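Local coordinates for LPXTG-motif cell wall anchor domain protein (Mobiluncus mulieris, PDB 5U5O) that probably mediates bacterial adhesion as part of a giant cell-wall-anchored protein whose Ig-like domains are braced by intramolecular covalent cross-links, at residues A9-L14 with F27-T32; A62-A67 with M99-K104; I118-Y123 with I162-Q167; E220-G225 with V267-T272. All blocks are in the same frame, centred on the assembly; numbering follows the deposited sequence. Where two conformers were deposited one is given.

Contact 1 of 4, residues A9-L14 with F27-T32; sequences ATVDKL and FTIKDT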
loop_
_atom_site.group_PDB
_atom_site.type_symbol
_atom_site.label_atom_id
_atom_site.label_comp_id
_atom_site.label_asym_id
_atom_site.label_seq_id
_atom_site.Cartn_x
_atom_site.Cartn_y
_atom_site.Cartn_z
ATOM N N ALA A 9 16.585 -7.083 2.187
ATOM C CA ALA A 9 15.326 -7.080 2.955
ATOM C C ALA A 9 14.241 -7.904 2.284
ATOM O O ALA A 9 14.033 -7.773 1.083
ATOM C CB ALA A 9 14.855 -5.660 3.124
ATOM N N THR A 10 13.542 -8.733 3.066
ATOM C CA THR A 10 12.408 -9.498 2.563
ATOM C C THR A 10 11.308 -9.523 3.613
ATOM O O THR A 10 11.554 -9.248 4.788
ATOM C CB THR A 10 12.786 -10.948 2.223
ATOM O OG1 THR A 10 13.411 -11.553 3.355
ATOM C CG2 THR A 10 13.735 -11.003 1.059
ATOM N N VAL A 11 10.091 -9.818 3.163
ATOM C CA VAL A 11 8.969 -10.138 4.050
ATOM C C VAL A 11 8.384 -11.440 3.514
ATOM O O VAL A 11 7.937 -11.482 2.373
ATOM C CB VAL A 11 7.889 -9.033 4.091
ATOM C CG1 VAL A 11 6.648 -9.508 4.851
ATOM C CG2 VAL A 11 8.413 -7.775 4.746
ATOM N N ASP A 12 8.425 -12.504 4.319
ATOM C CA ASP A 12 7.949 -13.842 3.911
ATOM C C ASP A 12 8.570 -14.258 2.577
ATOM O O ASP A 12 7.867 -14.721 1.686
ATOM C CB ASP A 12 6.411 -13.903 3.853
ATOM C CG ASP A 12 5.772 -13.756 5.208
ATOM O OD1 ASP A 12 6.421 -13.985 6.253
ATOM O OD2 ASP A 12 4.585 -13.421 5.226
ATOM N N LYS A 13 9.882 -14.044 2.448
ATOM C CA LYS A 13 10.652 -14.365 1.222
ATOM C C LYS A 13 10.446 -13.453 0.014
ATOM O O LYS A 13 11.109 -13.669 -0.999
ATOM C CB LYS A 13 10.478 -15.827 0.767
ATOM C CG LYS A 13 10.575 -16.859 1.867
ATOM C CD LYS A 13 10.655 -18.251 1.276
ATOM C CE LYS A 13 11.007 -19.258 2.343
ATOM N NZ LYS A 13 11.033 -20.632 1.804
ATOM N N LEU A 14 9.576 -12.444 0.122
ATOM C CA LEU A 14 9.187 -11.601 -0.994
ATOM C C LEU A 14 9.643 -10.158 -0.762
ATOM O O LEU A 14 10.088 -9.797 0.327
ATOM C CB LEU A 14 7.676 -11.671 -1.211
ATOM C CG LEU A 14 7.136 -13.084 -1.456
ATOM C CD1 LEU A 14 5.617 -13.055 -1.471
ATOM C CD2 LEU A 14 7.670 -13.667 -2.751
ATOM N N PHE A 27 3.987 -6.806 10.671
ATOM C CA PHE A 27 4.759 -7.482 9.652
ATOM C C PHE A 27 6.211 -7.496 10.069
ATOM O O PHE A 27 6.682 -6.557 10.700
ATOM C CB PHE A 27 4.652 -6.757 8.324
ATOM C CG PHE A 27 3.280 -6.811 7.750
ATOM C CD1 PHE A 27 2.884 -7.889 6.961
ATOM C CD2 PHE A 27 2.385 -5.803 8.009
ATOM C CE1 PHE A 27 1.609 -7.951 6.431
ATOM C CE2 PHE A 27 1.101 -5.857 7.488
ATOM C CZ PHE A 27 0.718 -6.933 6.694
ATOM N N THR A 28 6.888 -8.583 9.731
ATOM C CA THR A 28 8.287 -8.736 10.071
ATOM C C THR A 28 9.116 -8.667 8.805
ATOM O O THR A 28 8.959 -9.490 7.895
ATOM C CB THR A 28 8.562 -10.062 10.777
ATOM O OG1 THR A 28 7.846 -10.082 12.016
ATOM C CG2 THR A 28 10.057 -10.219 11.074
ATOM N N ILE A 29 9.978 -7.653 8.754
ATOM C CA ILE A 29 10.984 -7.519 7.703
ATOM C C ILE A 29 12.217 -8.319 8.158
ATOM O O ILE A 29 12.793 -8.035 9.221
ATOM C CB ILE A 29 11.294 -6.040 7.417
ATOM C CG1 ILE A 29 10.148 -5.343 6.670
ATOM C CG2 ILE A 29 12.541 -5.920 6.543
ATOM C CD1 ILE A 29 8.825 -5.237 7.404
ATOM N N LYS A 30 12.555 -9.361 7.402
ATOM C CA LYS A 30 13.835 -10.049 7.556
ATOM C C LYS A 30 14.932 -9.184 6.920
ATOM O O LYS A 30 14.931 -8.927 5.713
ATOM C CB LYS A 30 13.805 -11.404 6.882
ATOM C CG LYS A 30 15.034 -12.252 7.176
ATOM C CD LYS A 30 15.029 -13.452 6.267
ATOM C CE LYS A 30 16.127 -14.428 6.610
ATOM N NZ LYS A 30 15.958 -15.693 5.846
ATOM N N ASP A 31 15.867 -8.766 7.766
ATOM C CA ASP A 31 17.002 -7.927 7.359
ATOM C C ASP A 31 18.239 -8.828 7.350
ATOM O O ASP A 31 18.801 -9.116 8.389
ATOM C CB ASP A 31 17.083 -6.806 8.362
ATOM C CG ASP A 31 18.322 -5.937 8.211
ATOM O OD1 ASP A 31 19.064 -5.993 7.170
ATOM O OD2 ASP A 31 18.464 -5.154 9.173
ATOM N N THR A 32 18.531 -9.371 6.174
ATOM C CA THR A 32 19.705 -10.227 6.007
ATOM C C THR A 32 20.922 -9.318 5.834
ATOM O O THR A 32 20.995 -8.556 4.881
ATOM C CB THR A 32 19.552 -11.192 4.831
ATOM O OG1 THR A 32 18.424 -12.032 5.077
ATOM C CG2 THR A 32 20.742 -12.091 4.670
HETATM O O HOH W 1 16.210 -11.101 3.741
HETATM O O HOH W 2 9.612 -12.049 6.972
#
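Val11 lays its CG2 methyl over the side chain of Ile29, 3.6 Å from Ile29 CG1, and the two side chains slant across one another. This is the end of an antiparallel ladder in the Ig-like T-Q domain, where strand 4-10 pairs with strand 26-36 and the chain then reverses through a type I' turn from Val11 to Leu14. With CG1 of Val11 anti to the backbone N (chi1 171°), CG2 is left beside that nitrogen and faces Ile29. The other branch of Ile29, CG2, meets Ala9 CB at 4.1 Å, so the two branches of Ile29 serve both residues, with Val122 and Ile162 packed nearby.

On the opposite face Thr10 and Lys30 run side by side, OG1 of Thr10 lying 3.6 Å from Lys30 CB. Their backbones form a hydrogen-bonded pair: Thr10 N reaches Lys30 O at 3.0 Å, while the return bond from Lys30 N to Thr10 O is shorter but more bent (135° at the hydrogen). A water joins Thr10 OG1, Lys30 O and Thr32 OG1. Beyond the last direct rung, a second water accepts from Asp12 N at 2.9 Å and donates to Thr28 O at 2.8 Å.

Contact 2 of 4, residues A62-A67 with M99-K104; sequences ALAKAA and MDLTVK
Leu63 O accepts a 2.8 Å hydrogen bond from a water that in turn takes a longer one, 3.2 Å, from Lys104 N. This bridge links the two backbones at one end of a contact in which no direct hydrogen bond crosses. The strands 64-67 and 99-104 run nearly antiparallel, at 158°, yet their axes come no closer than 5.9 Å, and side chains, not backbone bonds, fill the interval.

Ala64 and Ala66 direct their methyls at the partner strand and rest on its carbonyls: Ala64 CB is 3.4 Å from Thr102 O, and Ala66 CB is 3.6 Å from Asp100 O. Between them Leu101 inserts its CD2 branch, which comes within 3.6 Å of Ala66 N and also touches the carbonyl carbon of Lys65. Met99 reaches over the far end. Its chain turns at the last torsion (chi3 54°), bringing CE to 3.6 Å from Ala66 O and against Ala67 CA. At the near end Leu63 CB meets Val103 CG2 at 3.9 Å.

Lys65 points the other way and forms a salt bridge with Glu139. The contact joins two sheets of the Ig-like sandwich: strand 64-71 pairs with strand 43-52, strand 94-104 pairs with strand 26-36, Leu120 and Val122 of strand 118-127 pack against Leu63 and Leu101, and Leu108 of helix 105-109 lies over Leu63 and Val103.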
loop_
_atom_site.group_PDB
_atom_site.type_symbol
_atom_site.label_atom_id
_atom_site.label_comp_id
_atom_site.label_asym_id
_atom_site.label_seq_id
_atom_site.Cartn_x
_atom_site.Cartn_y
_atom_site.Cartn_z
ATOM N N ALA A 62 11.724 6.434 12.488
ATOM C CA ALA A 62 11.914 4.988 12.338
ATOM C C ALA A 62 10.662 4.211 12.741
ATOM O O ALA A 62 10.093 4.461 13.797
ATOM C CB ALA A 62 13.101 4.514 13.162
ATOM N N LEU A 63 10.254 3.288 11.876
ATOM C CA LEU A 63 9.109 2.413 12.115
ATOM C C LEU A 63 9.492 1.221 12.979
ATOM O O LEU A 63 8.653 0.669 13.683
ATOM C CB LEU A 63 8.550 1.908 10.784
ATOM C CG LEU A 63 7.978 2.970 9.844
ATOM C CD1 LEU A 63 7.827 2.437 8.429
ATOM C CD2 LEU A 63 6.643 3.464 10.375
ATOM N N ALA A 64 10.749 0.796 12.876
ATOM C CA ALA A 64 11.266 -0.317 13.657
ATOM C C ALA A 64 12.773 -0.142 13.739
ATOM O O ALA A 64 13.394 0.462 12.851
ATOM C CB ALA A 64 10.972 -1.624 12.971
ATOM N N LYS A 65 13.342 -0.689 14.808
ATOM C CA LYS A 65 14.785 -0.669 15.054
ATOM C C LYS A 65 15.212 -1.985 15.668
ATOM O O LYS A 65 14.459 -2.578 16.437
ATOM C CB LYS A 65 15.148 0.441 16.032
ATOM C CG LYS A 65 14.897 1.858 15.573
ATOM C CD LYS A 65 15.287 2.808 16.694
ATOM C CE LYS A 65 15.092 4.258 16.305
ATOM N NZ LYS A 65 15.695 5.162 17.322
ATOM N N ALA A 66 16.413 -2.448 15.364
ATOM C CA ALA A 66 17.003 -3.624 16.001
ATOM C C ALA A 66 18.498 -3.443 16.111
ATOM O O ALA A 66 19.125 -2.852 15.220
ATOM C CB ALA A 66 16.744 -4.876 15.189
ATOM N N ALA A 67 19.106 -3.992 17.156
ATOM C CA ALA A 67 20.579 -3.943 17.300
ATOM C C ALA A 67 21.022 -5.180 18.030
ATOM O O ALA A 67 20.251 -5.749 18.813
ATOM C CB ALA A 67 21.011 -2.687 18.044
ATOM N N MET A 99 18.699 -9.999 11.165
ATOM C CA MET A 99 17.917 -9.418 12.254
ATOM C C MET A 99 16.498 -9.184 11.750
ATOM O O MET A 99 16.271 -9.078 10.548
ATOM C CB MET A 99 18.516 -8.122 12.807
ATOM C CG MET A 99 19.273 -7.251 11.792
ATOM S SD MET A 99 19.611 -5.571 12.379
ATOM C CE MET A 99 20.451 -5.921 13.931
ATOM N N ASP A 100 15.541 -9.158 12.677
ATOM C CA ASP A 100 14.148 -8.883 12.350
ATOM C C ASP A 100 13.774 -7.450 12.675
ATOM O O ASP A 100 14.167 -6.918 13.713
ATOM C CB ASP A 100 13.233 -9.800 13.155
ATOM C CG ASP A 100 13.236 -11.237 12.662
ATOM O OD1 ASP A 100 13.670 -11.539 11.532
ATOM O OD2 ASP A 100 12.656 -12.075 13.403
ATOM N N LEU A 101 12.999 -6.833 11.783
ATOM C CA LEU A 101 12.443 -5.497 11.990
ATOM C C LEU A 101 10.918 -5.604 11.870
ATOM O O LEU A 101 10.392 -5.843 10.777
ATOM C CB LEU A 101 13.007 -4.518 10.951
ATOM C CG LEU A 101 14.504 -4.208 11.085
ATOM C CD1 LEU A 101 15.019 -3.527 9.828
ATOM C CD2 LEU A 101 14.756 -3.339 12.307
ATOM N N THR A 102 10.226 -5.450 12.994
ATOM C CA THR A 102 8.793 -5.685 13.049
ATOM C C THR A 102 8.058 -4.364 13.135
ATOM O O THR A 102 8.318 -3.541 14.007
ATOM C CB THR A 102 8.468 -6.634 14.208
ATOM O OG1 THR A 102 9.099 -7.893 13.940
ATOM C CG2 THR A 102 6.981 -6.856 14.344
ATOM N N VAL A 103 7.124 -4.175 12.207
ATOM C CA VAL A 103 6.334 -2.954 12.118
ATOM C C VAL A 103 4.854 -3.273 12.319
ATOM O O VAL A 103 4.317 -4.224 11.738
ATOM C CB VAL A 103 6.604 -2.198 10.784
ATOM C CG1 VAL A 103 6.377 -3.073 9.561
ATOM C CG2 VAL A 103 5.808 -0.908 10.706
ATOM N N LYS A 104 4.206 -2.467 13.156
ATOM C CA LYS A 104 2.772 -2.579 13.376
ATOM C C LYS A 104 2.035 -2.088 12.139
ATOM O O LYS A 104 2.362 -1.036 11.602
ATOM C CB LYS A 104 2.340 -1.762 14.594
ATOM C CG LYS A 104 2.900 -2.285 15.910
ATOM C CD LYS A 104 2.370 -1.503 17.106
ATOM C CE LYS A 104 2.845 -0.056 17.090
ATOM N NZ LYS A 104 2.630 0.640 18.386
HETATM O O HOH W 3 6.010 -0.046 14.092
#

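Contact 3 of 4, residues I118-Y123 with I162-Q167; sequences IALVVY and ITAEPQ
Leu120 and Ile162 sit opposite each other on the close-packed face of this strand pair, their CB atoms 4.2 Å apart, with Leu120 CB only 3.4 Å from Ile162 O. Next to them Ile118 CB approaches Ala164 CB at 4.0 Å. The methyl of Ala164 also lies beside Ile118 O. Leu50 adds to this hydrophobic layer from the neighbouring strand, as does Phe17 from strand 16-18.

The reverse face is looser. Ala119 and Thr163 form the non-hydrogen-bonded pair there, both partly exposed. The CG2 methyl of Thr163, anti to the backbone N, touches the other strand lightly, 4.1 Å from Ile118 O.

Four backbone hydrogen bonds tie the two strands in reciprocal pairs. Ile118 N to Ala164 O is nearly straight at the hydrogen (176°) and spans 2.8 Å, and Ala164 N returns to Ile118 O. Leu120 N meets Ile162 O at 2.8 Å almost head-on to the carbonyl. Its counterpart differs: Ile162 N lies above the plane of the Leu120 carbonyl, 44° out of it, at 2.9 Å.

Strand 150-178 also pairs in parallel with strand 16-18 on its other side, so its 162-165 part is flanked by one antiparallel and one parallel neighbour. A late strand paired in parallel with a short early one recalls the A'-G pairing of Ig-like beta sandwiches, consistent with the Ig-like T-Q domain.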
loop_
_atom_site.group_PDB
_atom_site.type_symbol
_atom_site.label_atom_id
_atom_site.label_comp_id
_atom_site.label_asym_id
_atom_site.label_seq_id
_atom_site.Cartn_x
_atom_site.Cartn_y
_atom_site.Cartn_z
ATOM N N ILE A 118 3.217 1.889 -0.307
ATOM C CA ILE A 118 4.094 2.615 0.606
ATOM C C ILE A 118 5.494 2.011 0.453
ATOM O O ILE A 118 5.673 0.807 0.643
ATOM C CB ILE A 118 3.635 2.517 2.074
ATOM C CG1 ILE A 118 2.219 3.083 2.224
ATOM C CG2 ILE A 118 4.605 3.261 3.001
ATOM C CD1 ILE A 118 1.490 2.587 3.460
ATOM N N ALA A 119 6.454 2.841 0.053
ATOM C CA ALA A 119 7.840 2.399 -0.102
ATOM C C ALA A 119 8.568 2.418 1.233
ATOM O O ALA A 119 8.615 3.454 1.921
ATOM C CB ALA A 119 8.588 3.265 -1.109
ATOM N N LEU A 120 9.148 1.273 1.582
ATOM C CA LEU A 120 9.987 1.150 2.778
ATOM C C LEU A 120 11.438 0.831 2.435
ATOM O O LEU A 120 11.723 0.237 1.404
ATOM C CB LEU A 120 9.450 0.041 3.682
ATOM C CG LEU A 120 7.963 0.113 4.020
ATOM C CD1 LEU A 120 7.542 -1.066 4.889
ATOM C CD2 LEU A 120 7.616 1.408 4.735
ATOM N N VAL A 121 12.325 1.132 3.370
ATOM C CA VAL A 121 13.740 0.830 3.172
ATOM C C VAL A 121 14.410 0.589 4.520
ATOM O O VAL A 121 14.104 1.257 5.500
ATOM C CB VAL A 121 14.435 1.941 2.331
ATOM C CG1 VAL A 121 14.423 3.267 3.084
ATOM C CG2 VAL A 121 15.844 1.527 1.905
ATOM N N VAL A 122 15.348 -0.359 4.519
ATOM C CA VAL A 122 16.166 -0.719 5.676
ATOM C C VAL A 122 17.526 -0.002 5.571
ATOM O O VAL A 122 18.140 0.038 4.487
ATOM C CB VAL A 122 16.429 -2.221 5.693
ATOM C CG1 VAL A 122 17.457 -2.611 6.748
ATOM C CG2 VAL A 122 15.114 -2.938 5.943
ATOM N N TYR A 123 17.936 0.622 6.670
ATOM C CA TYR A 123 19.275 1.210 6.858
ATOM C C TYR A 123 20.005 0.312 7.843
ATOM O O TYR A 123 19.381 -0.309 8.715
ATOM C CB TYR A 123 19.104 2.602 7.449
ATOM C CG TYR A 123 18.837 3.719 6.439
ATOM C CD1 TYR A 123 18.272 3.477 5.180
ATOM C CD2 TYR A 123 19.191 5.035 6.752
ATOM C CE1 TYR A 123 18.060 4.513 4.272
ATOM C CE2 TYR A 123 18.976 6.070 5.854
ATOM C CZ TYR A 123 18.414 5.804 4.620
ATOM O OH TYR A 123 18.212 6.846 3.745
ATOM N N ILE A 162 11.371 -2.556 0.543
ATOM C CA ILE A 162 10.172 -3.385 0.729
ATOM C C ILE A 162 8.976 -2.524 0.319
ATOM O O ILE A 162 8.929 -1.341 0.673
ATOM C CB ILE A 162 9.974 -3.817 2.218
ATOM C CG1 ILE A 162 11.136 -4.711 2.681
ATOM C CG2 ILE A 162 8.637 -4.520 2.444
ATOM C CD1 ILE A 162 11.176 -6.072 2.010
ATOM N N THR A 163 8.003 -3.118 -0.376
ATOM C CA THR A 163 6.782 -2.395 -0.741
ATOM C C THR A 163 5.596 -2.912 0.052
ATOM O O THR A 163 5.279 -4.085 -0.022
ATOM C CB THR A 163 6.487 -2.514 -2.239
ATOM O OG1 THR A 163 7.651 -2.145 -2.955
ATOM C CG2 THR A 163 5.378 -1.572 -2.652
ATOM N N ALA A 164 4.979 -2.011 0.805
ATOM C CA ALA A 164 3.722 -2.283 1.488
ATOM C C ALA A 164 2.591 -1.944 0.513
ATOM O O ALA A 164 2.331 -0.759 0.253
ATOM C CB ALA A 164 3.650 -1.432 2.742
ATOM N N GLU A 165 1.971 -2.990 -0.052
ATOM C CA GLU A 165 1.018 -2.862 -1.158
ATOM C C GLU A 165 -0.415 -2.937 -0.655
ATOM O O GLU A 165 -0.822 -3.958 -0.081
ATOM C CB GLU A 165 1.204 -3.986 -2.176
ATOM C CG GLU A 165 2.543 -3.960 -2.880
ATOM C CD GLU A 165 2.686 -5.046 -3.928
ATOM O OE1 GLU A 165 1.978 -6.073 -3.874
ATOM O OE2 GLU A 165 3.555 -4.874 -4.800
ATOM N N PRO A 166 -1.214 -1.876 -0.876
ATOM C CA PRO A 166 -2.639 -2.012 -0.548
ATOM C C PRO A 166 -3.377 -2.815 -1.610
ATOM O O PRO A 166 -2.962 -2.852 -2.765
ATOM C CB PRO A 166 -3.133 -0.571 -0.558
ATOM C CG PRO A 166 -2.252 0.098 -1.550
ATOM C CD PRO A 166 -0.899 -0.542 -1.426
ATOM N N GLN A 167 -4.480 -3.439 -1.205
ATOM C CA GLN A 167 -5.430 -4.022 -2.151
ATOM C C GLN A 167 -6.514 -2.990 -2.437
ATOM O O GLN A 167 -6.602 -1.961 -1.763
ATOM C CB GLN A 167 -6.044 -5.322 -1.612
ATOM C CG GLN A 167 -5.047 -6.309 -1.018
ATOM C CD GLN A 167 -3.818 -6.527 -1.882
ATOM O OE1 GLN A 167 -2.682 -6.353 -1.426
ATOM N NE2 GLN A 167 -4.035 -6.901 -3.134
#

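Contact 4 of 4, residues E220-G225 with V267-T272; sequences EGIPLG and VKIGGT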
loop_
_atom_site.group_PDB
_atom_site.type_symbol
_atom_site.label_atom_id
_atom_site.label_comp_id
_atom_site.label_asym_id
_atom_site.label_seq_id
_atom_site.Cartn_x
_atom_site.Cartn_y
_atom_site.Cartn_z
ATOM N N GLU A 220 -12.689 0.325 -11.301
ATOM C CA GLU A 220 -11.737 -0.525 -10.594
ATOM C C GLU A 220 -10.762 0.299 -9.763
ATOM O O GLU A 220 -10.705 1.527 -9.882
ATOM C CB GLU A 220 -10.923 -1.338 -11.607
ATOM C CG GLU A 220 -11.735 -2.171 -12.596
ATOM C CD GLU A 220 -12.223 -3.496 -12.038
ATOM O OE1 GLU A 220 -11.901 -3.833 -10.879
ATOM O OE2 GLU A 220 -12.927 -4.221 -12.778
ATOM N N GLY A 221 -9.977 -0.380 -8.930
ATOM C CA GLY A 221 -8.852 0.283 -8.247
ATOM C C GLY A 221 -9.232 1.319 -7.207
ATOM O O GLY A 221 -8.549 2.337 -7.036
ATOM N N ILE A 222 -10.336 1.055 -6.508
ATOM C CA ILE A 222 -10.818 1.975 -5.490
ATOM C C ILE A 222 -10.167 1.595 -4.149
ATOM O O ILE A 222 -10.305 0.445 -3.712
ATOM C CB ILE A 222 -12.360 1.954 -5.376
ATOM C CG1 ILE A 222 -12.967 2.310 -6.743
ATOM C CG2 ILE A 222 -12.780 2.951 -4.319
ATOM C CD1 ILE A 222 -14.487 2.177 -6.811
ATOM N N PRO A 223 -9.498 2.556 -3.469
ATOM C CA PRO A 223 -8.921 2.277 -2.151
ATOM C C PRO A 223 -9.968 1.708 -1.174
ATOM O O PRO A 223 -11.108 2.158 -1.143
ATOM C CB PRO A 223 -8.442 3.653 -1.689
ATOM C CG PRO A 223 -8.123 4.378 -2.948
ATOM C CD PRO A 223 -9.195 3.925 -3.909
ATOM N N LEU A 224 -9.566 0.724 -0.387
ATOM C CA LEU A 224 -10.435 0.111 0.597
ATOM C C LEU A 224 -10.805 1.120 1.680
ATOM O O LEU A 224 -9.955 1.767 2.288
ATOM C CB LEU A 224 -9.756 -1.115 1.170
ATOM C CG LEU A 224 -9.573 -2.253 0.157
ATOM C CD1 LEU A 224 -8.729 -3.356 0.780
ATOM C CD2 LEU A 224 -10.906 -2.807 -0.343
ATOM N N GLY A 225 -12.113 1.276 1.874
ATOM C CA GLY A 225 -12.661 2.292 2.755
ATOM C C GLY A 225 -13.011 3.614 2.125
ATOM O O GLY A 225 -13.386 4.548 2.835
ATOM N N VAL A 267 -21.861 5.595 -1.373
ATOM C CA VAL A 267 -21.621 4.218 -0.962
ATOM C C VAL A 267 -20.160 4.091 -0.523
ATOM O O VAL A 267 -19.279 4.779 -1.078
ATOM C CB VAL A 267 -22.004 3.241 -2.100
ATOM C CG1 VAL A 267 -21.138 3.438 -3.336
ATOM C CG2 VAL A 267 -22.012 1.800 -1.636
ATOM N N LYS A 268 -19.890 3.253 0.461
ATOM C CA LYS A 268 -18.538 2.972 0.929
ATOM C C LYS A 268 -18.050 1.752 0.182
ATOM O O LYS A 268 -18.823 0.784 -0.022
ATOM C CB LYS A 268 -18.531 2.666 2.423
ATOM C CG LYS A 268 -19.028 3.792 3.327
ATOM C CD LYS A 268 -18.131 5.016 3.344
ATOM C CE LYS A 268 -16.729 4.740 3.889
ATOM N NZ LYS A 268 -16.697 4.146 5.259
ATOM N N ILE A 269 -16.768 1.804 -0.205
ATOM C CA ILE A 269 -16.158 0.713 -0.926
ATOM C C ILE A 269 -15.104 0.097 -0.004
ATOM O O ILE A 269 -13.968 0.574 0.066
ATOM C CB ILE A 269 -15.500 1.232 -2.235
ATOM C CG1 ILE A 269 -16.475 2.073 -3.067
ATOM C CG2 ILE A 269 -14.946 0.072 -3.059
ATOM C CD1 ILE A 269 -17.717 1.355 -3.553
ATOM N N GLY A 270 -15.508 -0.948 0.726
ATOM C CA GLY A 270 -14.622 -1.634 1.676
ATOM C C GLY A 270 -14.520 -0.899 2.994
ATOM O O GLY A 270 -15.155 0.138 3.189
ATOM N N GLY A 271 -13.715 -1.452 3.899
ATOM C CA GLY A 271 -13.410 -0.836 5.196
ATOM C C GLY A 271 -11.996 -0.292 5.276
ATOM O O GLY A 271 -11.130 -0.660 4.478
ATOM N N THR A 272 -11.768 0.572 6.266
ATOM C CA THR A 272 -10.500 1.298 6.434
ATOM C C THR A 272 -9.332 0.399 6.851
ATOM O O THR A 272 -9.445 -0.822 6.898
ATOM C CB THR A 272 -10.643 2.420 7.490
ATOM O OG1 THR A 272 -11.840 3.168 7.240
ATOM C CG2 THR A 272 -9.457 3.371 7.449
HETATM O O HOH W 4 -13.701 4.008 5.545
#
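Ile269 meets Ile222 almost entirely through the base of its side chain. Its CB lies 3.8 Å from Ile222 CG2, and its CG2 methyl is equally close to that same atom while also touching Ile222 CB. CG1 comes to 4.0 Å of Ile222 CG2, then the chain bends (chi2 -62°) and CD1 leads away from Ile222. The two side chains cross at about a right angle. Leu171 packs on both, and Val282 and Cys228, a half of the Cys200-Cys228 disulfide, also border Ile269.

This is core packing between two sheets of the second domain, the DUF5979 module of an Ig-like adhesin: strand 216-223 pairs with strand 150-178, while strand 264-269 belongs to a five-stranded antiparallel sheet. Just before Ile222, Gly221 takes a positive phi, and the two residues face Gly169 in a G1 beta bulge.

Beyond the strands the two segments close on each other through glycines. Gly225 N donates to Ile269 O at 2.7 Å, tilted 27° from the carbonyl plane. Gly225 CA makes a CA-H...O contact of 3.3 Å with Gly270 O. Leu224 CB rests 3.6 Å from Gly271 O. Lys268 curls back through three successive bends, bringing CE to 3.5 Å from Gly225 O. Its NZ donates to a water at 3.0 Å, and that water donates to Gly225 O and bonds Thr272 OG1 as well.

Contacts 1, 2 and 3 follow one another along the chain and cluster in the T-Q domain, their centres 11 to 13 Å apart. Contacts 1 and 2 share a sheet, in which strands 26-36 and 94-104 are neighbours, and contact 3 belongs to the other sheet, as does strand 64-71 of contact 2. Side-chain packing between the two sheets joins these layers into a sandwich. Contact 4 comes last, in the DUF5979 domain, about 20 Å from contact 3 between centres. Strand 150-178, interrupted by a bulge or short loop, runs from contact 3 into that domain and pairs with strand 216-223, so one length of chain links the two modules, consistent with an elongated adhesin stalk.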